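Local atomic coordinates of mitomycin biosynthesis 6-O-methyltransferase (Streptomyces lavendulae, PDB entry 3GWZ), a protein that transfers the methyl group of S-adenosyl-L-methionine to the 6-hydroxyl of 6-demethylmitomycins A and B, forming the quinone methoxy group of mitomycins A and B. Residues Ala204-Ile209 with Val271-His276; Arg302-Asp307 with Ile363-Arg368. All coordinates share one frame; numbering follows the deposited sequence.

Contact 1 of 2, residues Ala204-Ile209 with Val271-His276; sequences ATAVDI and VYLIKH. With SAH (S-adenosyl-L-homocysteine), chain G.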
ATOM      1  N   ALA A 204      16.351  24.581 -26.646  1.00 17.94           N
ATOM      2  CA  ALA A 204      15.535  25.470 -25.835  1.00 24.84           C
ATOM      3  C   ALA A 204      14.097  24.955 -25.715  1.00 19.14           C
ATOM      4  O   ALA A 204      13.454  25.131 -24.682  1.00 19.96           O
ATOM      5  CB  ALA A 204      15.555  26.883 -26.405  1.00 28.00           C
ATOM      6  N   THR A 205      13.599  24.309 -26.769  1.00 20.08           N
ATOM      7  CA  THR A 205      12.226  23.811 -26.777  1.00 20.58           C
ATOM      8  C   THR A 205      12.149  22.366 -27.236  1.00 21.15           C
ATOM      9  O   THR A 205      12.874  21.951 -28.138  1.00 17.29           O
ATOM     10  CB  THR A 205      11.328  24.621 -27.714  1.00 20.63           C
ATOM     11  OG1 THR A 205      11.912  24.636 -29.020  1.00 20.53           O
ATOM     12  CG2 THR A 205      11.153  26.068 -27.202  1.00 23.60           C
ATOM     13  N   ALA A 206      11.242  21.616 -26.615  1.00 20.46           N
ATOM     14  CA  ALA A 206      10.997  20.217 -26.967  1.00 17.69           C
ATOM     15  C   ALA A 206       9.492  19.959 -27.089  1.00 17.65           C
ATOM     16  O   ALA A 206       8.681  20.564 -26.380  1.00 16.24           O
ATOM     17  CB  ALA A 206      11.598  19.310 -25.917  1.00 16.33           C
ATOM     18  N   VAL A 207       9.116  19.067 -27.998  1.00 15.93           N
ATOM     19  CA  VAL A 207       7.720  18.688 -28.134  1.00 15.61           C
ATOM     20  C   VAL A 207       7.600  17.163 -28.095  1.00 15.64           C
ATOM     21  O   VAL A 207       8.265  16.469 -28.865  1.00 13.77           O
ATOM     22  CB  VAL A 207       7.124  19.201 -29.454  1.00 18.00           C
ATOM     23  CG1 VAL A 207       5.738  18.621 -29.660  1.00 15.90           C
ATOM     24  CG2 VAL A 207       7.084  20.735 -29.473  1.00 16.33           C
ATOM     25  N   ASP A 208       6.777  16.644 -27.188  1.00 13.72           N
ATOM     26  CA  ASP A 208       6.547  15.198 -27.144  1.00 17.08           C
ATOM     27  C   ASP A 208       5.221  14.858 -27.794  1.00 18.20           C
ATOM     28  O   ASP A 208       4.146  15.191 -27.276  1.00 17.01           O
ATOM     29  CB  ASP A 208       6.570  14.642 -25.713  1.00 17.33           C
ATOM     30  CG  ASP A 208       6.703  13.117 -25.689  1.00 21.43           C
ATOM     31  OD1 ASP A 208       6.748  12.508 -26.777  1.00 20.79           O
ATOM     32  OD2 ASP A 208       6.778  12.525 -24.592  1.00 19.69           O
ATOM     33  N   ILE A 209       5.314  14.173 -28.924  1.00 16.68           N
ATOM     34  CA  ILE A 209       4.159  13.860 -29.738  1.00 11.78           C
ATOM     35  C   ILE A 209       3.524  12.545 -29.300  1.00 14.58           C
ATOM     36  O   ILE A 209       4.163  11.504 -29.376  1.00 14.19           O
ATOM     37  CB  ILE A 209       4.572  13.738 -31.206  1.00 14.52           C
ATOM     38  CG1 ILE A 209       5.319  15.000 -31.654  1.00 13.95           C
ATOM     39  CG2 ILE A 209       3.349  13.475 -32.086  1.00 12.65           C
ATOM     40  CD1 ILE A 209       6.220  14.766 -32.847  1.00 18.54           C
ATOM     41  N   VAL A 271      13.603  20.190 -30.603  1.00 19.58           N
ATOM     42  CA  VAL A 271      13.616  18.733 -30.609  1.00 16.40           C
ATOM     43  C   VAL A 271      12.197  18.187 -30.503  1.00 15.56           C
ATOM     44  O   VAL A 271      11.392  18.648 -29.682  1.00 17.57           O
ATOM     45  CB  VAL A 271      14.538  18.161 -29.499  1.00 21.50           C
ATOM     46  CG1 VAL A 271      14.081  18.637 -28.122  1.00 22.63           C
ATOM     47  CG2 VAL A 271      14.589  16.629 -29.560  1.00 20.51           C
ATOM     48  N   TYR A 272      11.882  17.230 -31.372  1.00 17.92           N
ATOM     49  CA  TYR A 272      10.611  16.528 -31.304  1.00 14.48           C
ATOM     50  C   TYR A 272      10.863  15.110 -30.818  1.00 15.39           C
ATOM     51  O   TYR A 272      11.859  14.487 -31.193  1.00 15.25           O
ATOM     52  CB  TYR A 272       9.936  16.510 -32.678  1.00 14.52           C
ATOM     53  CG  TYR A 272       9.492  17.889 -33.109  1.00 17.07           C
ATOM     54  CD1 TYR A 272       8.194  18.318 -32.881  1.00 17.33           C
ATOM     55  CD2 TYR A 272      10.386  18.776 -33.703  1.00 20.56           C
ATOM     56  CE1 TYR A 272       7.786  19.588 -33.241  1.00 21.80           C
ATOM     57  CE2 TYR A 272       9.987  20.050 -34.079  1.00 17.89           C
ATOM     58  CZ  TYR A 272       8.693  20.453 -33.845  1.00 19.77           C
ATOM     59  OH  TYR A 272       8.285  21.719 -34.215  1.00 20.75           O
ATOM     60  N   LEU A 273       9.974  14.607 -29.971  1.00 15.26           N
ATOM     61  CA  LEU A 273      10.123  13.254 -29.455  1.00 15.93           C
ATOM     62  C   LEU A 273       8.855  12.480 -29.770  1.00 15.21           C
ATOM     63  O   LEU A 273       7.758  13.024 -29.692  1.00 14.36           O
ATOM     64  CB  LEU A 273      10.371  13.267 -27.947  1.00 14.44           C
ATOM     65  CG  LEU A 273      11.676  13.903 -27.447  1.00 18.99           C
ATOM     66  CD1 LEU A 273      11.546  15.407 -27.429  1.00 20.89           C
ATOM     67  CD2 LEU A 273      12.008  13.398 -26.059  1.00 22.66           C
ATOM     68  N   ILE A 274       9.012  11.215 -30.143  1.00 14.74           N
ATOM     69  CA  ILE A 274       7.865  10.359 -30.448  1.00 13.71           C
ATOM     70  C   ILE A 274       8.210   8.926 -30.025  1.00 13.73           C
ATOM     71  O   ILE A 274       8.969   8.234 -30.686  1.00 14.76           O
ATOM     72  CB  ILE A 274       7.440  10.476 -31.932  1.00 15.17           C
ATOM     73  CG1 ILE A 274       6.123   9.738 -32.194  1.00 11.78           C
ATOM     74  CG2 ILE A 274       8.540   9.989 -32.880  1.00 14.08           C
ATOM     75  CD1 ILE A 274       5.446  10.164 -33.508  1.00 13.65           C
ATOM     76  N   LYS A 275       7.673   8.511 -28.886  1.00 15.77           N
ATOM     77  CA  LYS A 275       8.089   7.265 -28.248  1.00 12.78           C
ATOM     78  C   LYS A 275       6.921   6.297 -28.190  1.00 13.24           C
ATOM     79  O   LYS A 275       5.866   6.645 -27.660  1.00 12.47           O
ATOM     80  CB  LYS A 275       8.591   7.552 -26.821  1.00 11.65           C
ATOM     81  CG  LYS A 275       8.944   6.310 -26.016  1.00 14.75           C
ATOM     82  CD  LYS A 275       9.780   6.637 -24.772  1.00 14.34           C
ATOM     83  CE  LYS A 275       8.931   7.162 -23.609  1.00 14.87           C
ATOM     84  NZ  LYS A 275       8.062   6.111 -22.992  1.00 15.42           N
ATOM     85  N   HIS A 276       7.122   5.099 -28.743  1.00 11.73           N
ATOM     86  CA  HIS A 276       6.120   4.040 -28.753  1.00 13.04           C
ATOM     87  C   HIS A 276       4.806   4.519 -29.362  1.00 16.92           C
ATOM     88  O   HIS A 276       3.715   4.158 -28.904  1.00 14.38           O
ATOM     89  CB  HIS A 276       5.901   3.478 -27.341  1.00 15.19           C
ATOM     90  CG  HIS A 276       7.101   2.781 -26.783  1.00 13.07           C
ATOM     91  ND1 HIS A 276       7.891   1.940 -27.540  1.00 17.82           N
ATOM     92  CD2 HIS A 276       7.647   2.797 -25.543  1.00 14.11           C
ATOM     93  CE1 HIS A 276       8.872   1.470 -26.791  1.00 15.15           C
ATOM     94  NE2 HIS A 276       8.745   1.973 -25.574  1.00 17.07           N
TER
HETATM   95  N   SAH G 352       4.545   8.230 -25.695  1.00 12.43           N
HETATM   96  CA  SAH G 352       3.843   7.551 -24.552  1.00 10.20           C
HETATM   97  CB  SAH G 352       2.553   6.812 -24.961  1.00 11.62           C
HETATM   98  CG  SAH G 352       2.703   5.703 -26.019  1.00 16.88           C
HETATM   99  SD  SAH G 352       1.158   4.846 -26.301  1.00  7.27           S
HETATM  100  C   SAH G 352       4.786   6.584 -23.895  1.00 18.92           C
HETATM  101  O   SAH G 352       4.533   6.155 -22.765  1.00 17.14           O
HETATM  102  OXT SAH G 352       5.824   6.218 -24.464  1.00 16.00           O
HETATM  103  C5' SAH G 352       0.603   5.697 -27.766  1.00 12.17           C
HETATM  104  C4' SAH G 352      -0.126   7.025 -27.477  1.00 12.98           C
HETATM  105  O4' SAH G 352      -0.628   7.661 -28.676  1.00 12.80           O
HETATM  106  C3' SAH G 352      -1.330   6.950 -26.531  1.00 12.81           C
HETATM  107  O3' SAH G 352      -1.025   7.677 -25.331  1.00 13.26           O
HETATM  108  C2' SAH G 352      -2.487   7.630 -27.266  1.00 11.76           C
HETATM  109  O2' SAH G 352      -3.255   8.517 -26.443  1.00 12.62           O
HETATM  110  C1' SAH G 352      -1.769   8.463 -28.303  1.00 12.81           C
HETATM  111  N9  SAH G 352      -2.544   8.730 -29.535  1.00 13.86           N
HETATM  112  C8  SAH G 352      -3.188   7.814 -30.293  1.00 13.93           C
HETATM  113  N7  SAH G 352      -3.763   8.409 -31.370  1.00 14.01           N
HETATM  114  C5  SAH G 352      -3.464   9.728 -31.303  1.00 15.60           C
HETATM  115  C6  SAH G 352      -3.742  10.922 -32.124  1.00 17.12           C
HETATM  116  N6  SAH G 352      -4.477  10.782 -33.254  1.00 11.24           N
HETATM  117  N1  SAH G 352      -3.253  12.121 -31.705  1.00 13.76           N
HETATM  118  C2  SAH G 352      -2.529  12.233 -30.582  1.00 16.26           C
HETATM  119  N3  SAH G 352      -2.233  11.184 -29.785  1.00 15.46           N
HETATM  120  C4  SAH G 352      -2.664   9.936 -30.094  1.00 13.53           C
HETATM  121  O   HOH W   1       5.810  10.110 -27.595  1.00 12.43           O
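With CG swung away from the carbonyl carbon (chi1 -68°), Tyr272 lays its ring beside Val207, whose CB sits 3.7 Å from Tyr272 CD1; the two side chains run alongside each other, and Ile209 CD1 reaches the same ring obliquely. On the other face of the sheet Val271 CG1 stands between backbone N and carbonyl carbon (chi1 59°), which presses it against Ala206 CB at a tight 3.4 Å. The parallel backbones are joined by four bonds, from Val271 N to Thr205 O, Val207 N to Val271 O, Leu273 N to Val207 O and, nearly straight at 2.8 Å, Ile209 N to Leu273 O. Where the strands end, a water accepts from Lys275 N at 2.8 Å and lies within bonding distance of Asp208 OD1 and Ile209 O, which probably compete for its protons, bridging the two strands. Beyond it Lys275, bent at its last two torsions, brings NZ to 2.7 Å from OXT of S-adenosylhomocysteine, whose amine N donates to Lys275 O at 2.8 Å. Glu190 makes a salt bridge to the same NZ, and Ser187 a hydrogen bond. Neighbouring central parallel strands whose C-terminal ends carry the S-adenosylmethionine site, occupied here by the product, are characteristic of the Rossmann-like class I methyltransferase fold.

Contact 2 of 2, residues Arg302-Asp307 with Ile363-Arg368; sequences RLLVID and IVEIRR
Arg302 opens the contact with one guanidinium face against the CB of Arg367, which lies near the rim of the group, 3.3 Å from its plane and 3.5 Å from Arg302 NH1. The Arg302 chain bends at chi2 (-59°), and its CG comes 3.8 Å from Glu365 OE2; NE lies too far from that oxygen for a salt bridge. Glu365 instead pairs with Arg352 and bonds to Tyr198, and Arg367 pairs with Glu351. Leu303 exchanges two backbone bonds with Ile366: Leu303 N to Ile366 O is almost straight (173°), whereas the return bond from Ile366 N to Leu303 O is short at 2.7 Å but more bent (135°). Leu304 faces Glu365 in a non-hydrogen-bonded pair. Its CD2 rests on the aliphatic base of that glutamate, 3.9 Å from Glu365 CB, and also meets Ile363 CG2, so a buried acidic side chain passes beside apolar groups before reaching its polar partners. Val305 forms the second hydrogen-bonded pair, with Val364, and on the Leu303 face its CG2 meets Ile366 CD1 at 3.4 Å, closer than usual for two methyls. Ile306 then touches Ile363 through CG1 of each, 4.2 Å apart, on the face covered by helix 173-197. Strand 302-308 is the last of the parallel run, and strand 361-368, inserted antiparallel between it and strand 348-355, is the hallmark of the class I methyltransferase fold.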
ATOM      1  N   ARG A 302      15.790  18.519 -34.498  1.00 21.34           N
ATOM      2  CA  ARG A 302      16.020  17.085 -34.483  1.00 19.31           C
ATOM      3  C   ARG A 302      14.749  16.345 -34.065  1.00 21.69           C
ATOM      4  O   ARG A 302      13.969  16.845 -33.252  1.00 16.31           O
ATOM      5  CB  ARG A 302      17.187  16.729 -33.554  1.00 26.43           C
ATOM      6  CG  ARG A 302      18.561  17.173 -34.067  1.00 28.20           C
ATOM      7  CD  ARG A 302      18.865  16.543 -35.418  1.00 32.17           C
ATOM      8  NE  ARG A 302      20.215  16.843 -35.894  1.00 37.44           N
ATOM      9  CZ  ARG A 302      20.508  17.792 -36.778  1.00 37.84           C
ATOM     10  NH1 ARG A 302      19.550  18.558 -37.286  1.00 28.09           N
ATOM     11  NH2 ARG A 302      21.770  17.979 -37.150  1.00 39.48           N
ATOM     12  N   LEU A 303      14.535  15.169 -34.647  1.00 18.48           N
ATOM     13  CA  LEU A 303      13.433  14.302 -34.248  1.00 17.02           C
ATOM     14  C   LEU A 303      14.018  13.034 -33.654  1.00 17.21           C
ATOM     15  O   LEU A 303      14.924  12.433 -34.243  1.00 15.41           O
ATOM     16  CB  LEU A 303      12.561  13.944 -35.454  1.00 15.13           C
ATOM     17  CG  LEU A 303      11.567  12.790 -35.267  1.00 17.70           C
ATOM     18  CD1 LEU A 303      10.555  13.121 -34.182  1.00 14.99           C
ATOM     19  CD2 LEU A 303      10.850  12.491 -36.580  1.00 17.72           C
ATOM     20  N   LEU A 304      13.527  12.651 -32.477  1.00 12.64           N
ATOM     21  CA  LEU A 304      13.918  11.389 -31.864  1.00 17.06           C
ATOM     22  C   LEU A 304      12.766  10.396 -31.931  1.00 18.61           C
ATOM     23  O   LEU A 304      11.796  10.505 -31.186  1.00 13.60           O
ATOM     24  CB  LEU A 304      14.319  11.579 -30.398  1.00 13.76           C
ATOM     25  CG  LEU A 304      15.361  12.658 -30.093  1.00 18.73           C
ATOM     26  CD1 LEU A 304      15.719  12.627 -28.608  1.00 19.38           C
ATOM     27  CD2 LEU A 304      16.603  12.476 -30.961  1.00 18.20           C
ATOM     28  N   VAL A 305      12.874   9.428 -32.830  1.00 15.35           N
ATOM     29  CA  VAL A 305      11.940   8.329 -32.830  1.00 12.51           C
ATOM     30  C   VAL A 305      12.449   7.320 -31.802  1.00 16.65           C
ATOM     31  O   VAL A 305      13.536   6.778 -31.936  1.00 13.50           O
ATOM     32  CB  VAL A 305      11.811   7.683 -34.223  1.00 14.29           C
ATOM     33  CG1 VAL A 305      11.026   6.377 -34.114  1.00 16.56           C
ATOM     34  CG2 VAL A 305      11.108   8.639 -35.172  1.00 17.17           C
ATOM     35  N   ILE A 306      11.670   7.105 -30.750  1.00 14.64           N
ATOM     36  CA  ILE A 306      12.091   6.225 -29.669  1.00 13.28           C
ATOM     37  C   ILE A 306      11.185   5.005 -29.654  1.00 15.97           C
ATOM     38  O   ILE A 306      10.014   5.092 -29.295  1.00 14.98           O
ATOM     39  CB  ILE A 306      12.059   6.969 -28.321  1.00 11.38           C
ATOM     40  CG1 ILE A 306      12.932   8.229 -28.420  1.00 16.03           C
ATOM     41  CG2 ILE A 306      12.530   6.062 -27.187  1.00 11.90           C
ATOM     42  CD1 ILE A 306      12.764   9.201 -27.265  1.00 15.98           C
ATOM     43  N   ASP A 307      11.707   3.867 -30.086  1.00 16.15           N
ATOM     44  CA  ASP A 307      10.835   2.704 -30.206  1.00 16.35           C
ATOM     45  C   ASP A 307      11.603   1.395 -30.139  1.00 20.19           C
ATOM     46  O   ASP A 307      12.833   1.381 -30.029  1.00 16.78           O
ATOM     47  CB  ASP A 307       9.983   2.788 -31.486  1.00 14.92           C
ATOM     48  CG  ASP A 307       8.494   2.559 -31.216  1.00 21.22           C
ATOM     49  OD1 ASP A 307       8.169   1.712 -30.354  1.00 22.11           O
ATOM     50  OD2 ASP A 307       7.645   3.225 -31.860  1.00 18.63           O
ATOM     51  N   ILE A 363      17.060   4.934 -29.551  1.00 16.88           N
ATOM     52  CA  ILE A 363      16.749   6.310 -29.896  1.00 17.40           C
ATOM     53  C   ILE A 363      17.273   6.555 -31.300  1.00 21.46           C
ATOM     54  O   ILE A 363      18.473   6.470 -31.530  1.00 25.03           O
ATOM     55  CB  ILE A 363      17.435   7.307 -28.932  1.00 18.73           C
ATOM     56  CG1 ILE A 363      16.916   7.125 -27.510  1.00 20.02           C
ATOM     57  CG2 ILE A 363      17.205   8.753 -29.396  1.00 21.65           C
ATOM     58  CD1 ILE A 363      17.849   7.682 -26.445  1.00 24.17           C
ATOM     59  N   VAL A 364      16.383   6.832 -32.246  1.00 16.27           N
ATOM     60  CA  VAL A 364      16.820   7.139 -33.594  1.00 15.18           C
ATOM     61  C   VAL A 364      16.766   8.649 -33.804  1.00 20.37           C
ATOM     62  O   VAL A 364      15.689   9.238 -33.844  1.00 16.38           O
ATOM     63  CB  VAL A 364      15.972   6.412 -34.644  1.00 21.30           C
ATOM     64  CG1 VAL A 364      16.529   6.660 -36.043  1.00 21.97           C
ATOM     65  CG2 VAL A 364      15.948   4.916 -34.347  1.00 24.56           C
ATOM     66  N   GLU A 365      17.939   9.274 -33.906  1.00 18.57           N
ATOM     67  CA  GLU A 365      18.015  10.715 -34.100  1.00 18.31           C
ATOM     68  C   GLU A 365      17.926  11.050 -35.583  1.00 18.80           C
ATOM     69  O   GLU A 365      18.680  10.514 -36.395  1.00 19.73           O
ATOM     70  CB  GLU A 365      19.311  11.283 -33.519  1.00 22.74           C
ATOM     71  CG  GLU A 365      19.452  12.790 -33.753  1.00 22.26           C
ATOM     72  CD  GLU A 365      20.787  13.338 -33.280  1.00 33.12           C
ATOM     73  OE1 GLU A 365      21.813  12.658 -33.481  1.00 38.06           O
ATOM     74  OE2 GLU A 365      20.809  14.450 -32.712  1.00 34.19           O
ATOM     75  N   ILE A 366      17.017  11.961 -35.915  1.00 15.71           N
ATOM     76  CA  ILE A 366      16.618  12.210 -37.294  1.00 16.44           C
ATOM     77  C   ILE A 366      16.625  13.711 -37.616  1.00 20.81           C
ATOM     78  O   ILE A 366      16.283  14.542 -36.769  1.00 19.94           O
ATOM     79  CB  ILE A 366      15.208  11.610 -37.546  1.00 20.28           C
ATOM     80  CG1 ILE A 366      15.258  10.083 -37.438  1.00 16.76           C
ATOM     81  CG2 ILE A 366      14.641  12.048 -38.883  1.00 22.25           C
ATOM     82  CD1 ILE A 366      13.985   9.471 -36.881  1.00 16.04           C
ATOM     83  N   ARG A 367      17.024  14.059 -38.835  1.00 17.96           N
ATOM     84  CA  ARG A 367      17.002  15.454 -39.267  1.00 17.53           C
ATOM     85  C   ARG A 367      16.320  15.564 -40.616  1.00 20.46           C
ATOM     86  O   ARG A 367      16.070  14.551 -41.271  1.00 26.20           O
ATOM     87  CB  ARG A 367      18.421  16.019 -39.359  1.00 25.61           C
ATOM     88  CG  ARG A 367      19.304  15.299 -40.368  1.00 27.55           C
ATOM     89  CD  ARG A 367      20.646  16.004 -40.540  1.00 40.27           C
ATOM     90  NE  ARG A 367      21.494  15.314 -41.506  1.00 40.97           N
ATOM     91  CZ  ARG A 367      21.509  15.575 -42.809  1.00 47.20           C
ATOM     92  NH1 ARG A 367      20.724  16.521 -43.308  1.00 46.33           N
ATOM     93  NH2 ARG A 367      22.314  14.891 -43.614  1.00 47.86           N
ATOM     94  N   ARG A 368      16.015  16.787 -41.036  1.00 23.97           N
ATOM     95  CA  ARG A 368      15.425  16.987 -42.352  1.00 28.21           C
ATOM     96  C   ARG A 368      16.455  16.702 -43.436  1.00 31.15           C
ATOM     97  O   ARG A 368      17.636  16.995 -43.274  1.00 30.84           O
ATOM     98  CB  ARG A 368      14.872  18.402 -42.502  1.00 33.09           C
ATOM     99  CG  ARG A 368      13.570  18.635 -41.760  1.00 35.90           C
ATOM    100  CD  ARG A 368      13.187  20.099 -41.802  1.00 39.54           C
ATOM    101  NE  ARG A 368      13.051  20.567 -43.176  1.00 42.25           N
ATOM    102  CZ  ARG A 368      13.155  21.839 -43.544  1.00 52.90           C
ATOM    103  NH1 ARG A 368      13.405  22.778 -42.638  1.00 44.40           N
ATOM    104  NH2 ARG A 368      13.016  22.171 -44.823  1.00 52.08           N
TER

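How the contacts relate
Both contacts belong to one seven-stranded mixed sheet, with centres 9 Å apart on the same side of the chain's centre. They come in series along the sequence: contact 1 closes before contact 2 opens, with helix 283-296 between them. Strands 271-275 and 302-308 are immediate neighbours and stitch the two together, probably by hydrogen bonds between Tyr272 N and Arg302 O and between Tyr272 O and Leu304 N, both 2.8 Å. Farther on, Lys275 CG packs against Ile306 O. Contact 1 ends directly at S-adenosylhomocysteine, while contact 2 continues the sheet outward to the reversed strand; the Ile306 side chain is still about 7 Å from the ligand, and substrate-binding Asn308 directly follows the 302-307 segment.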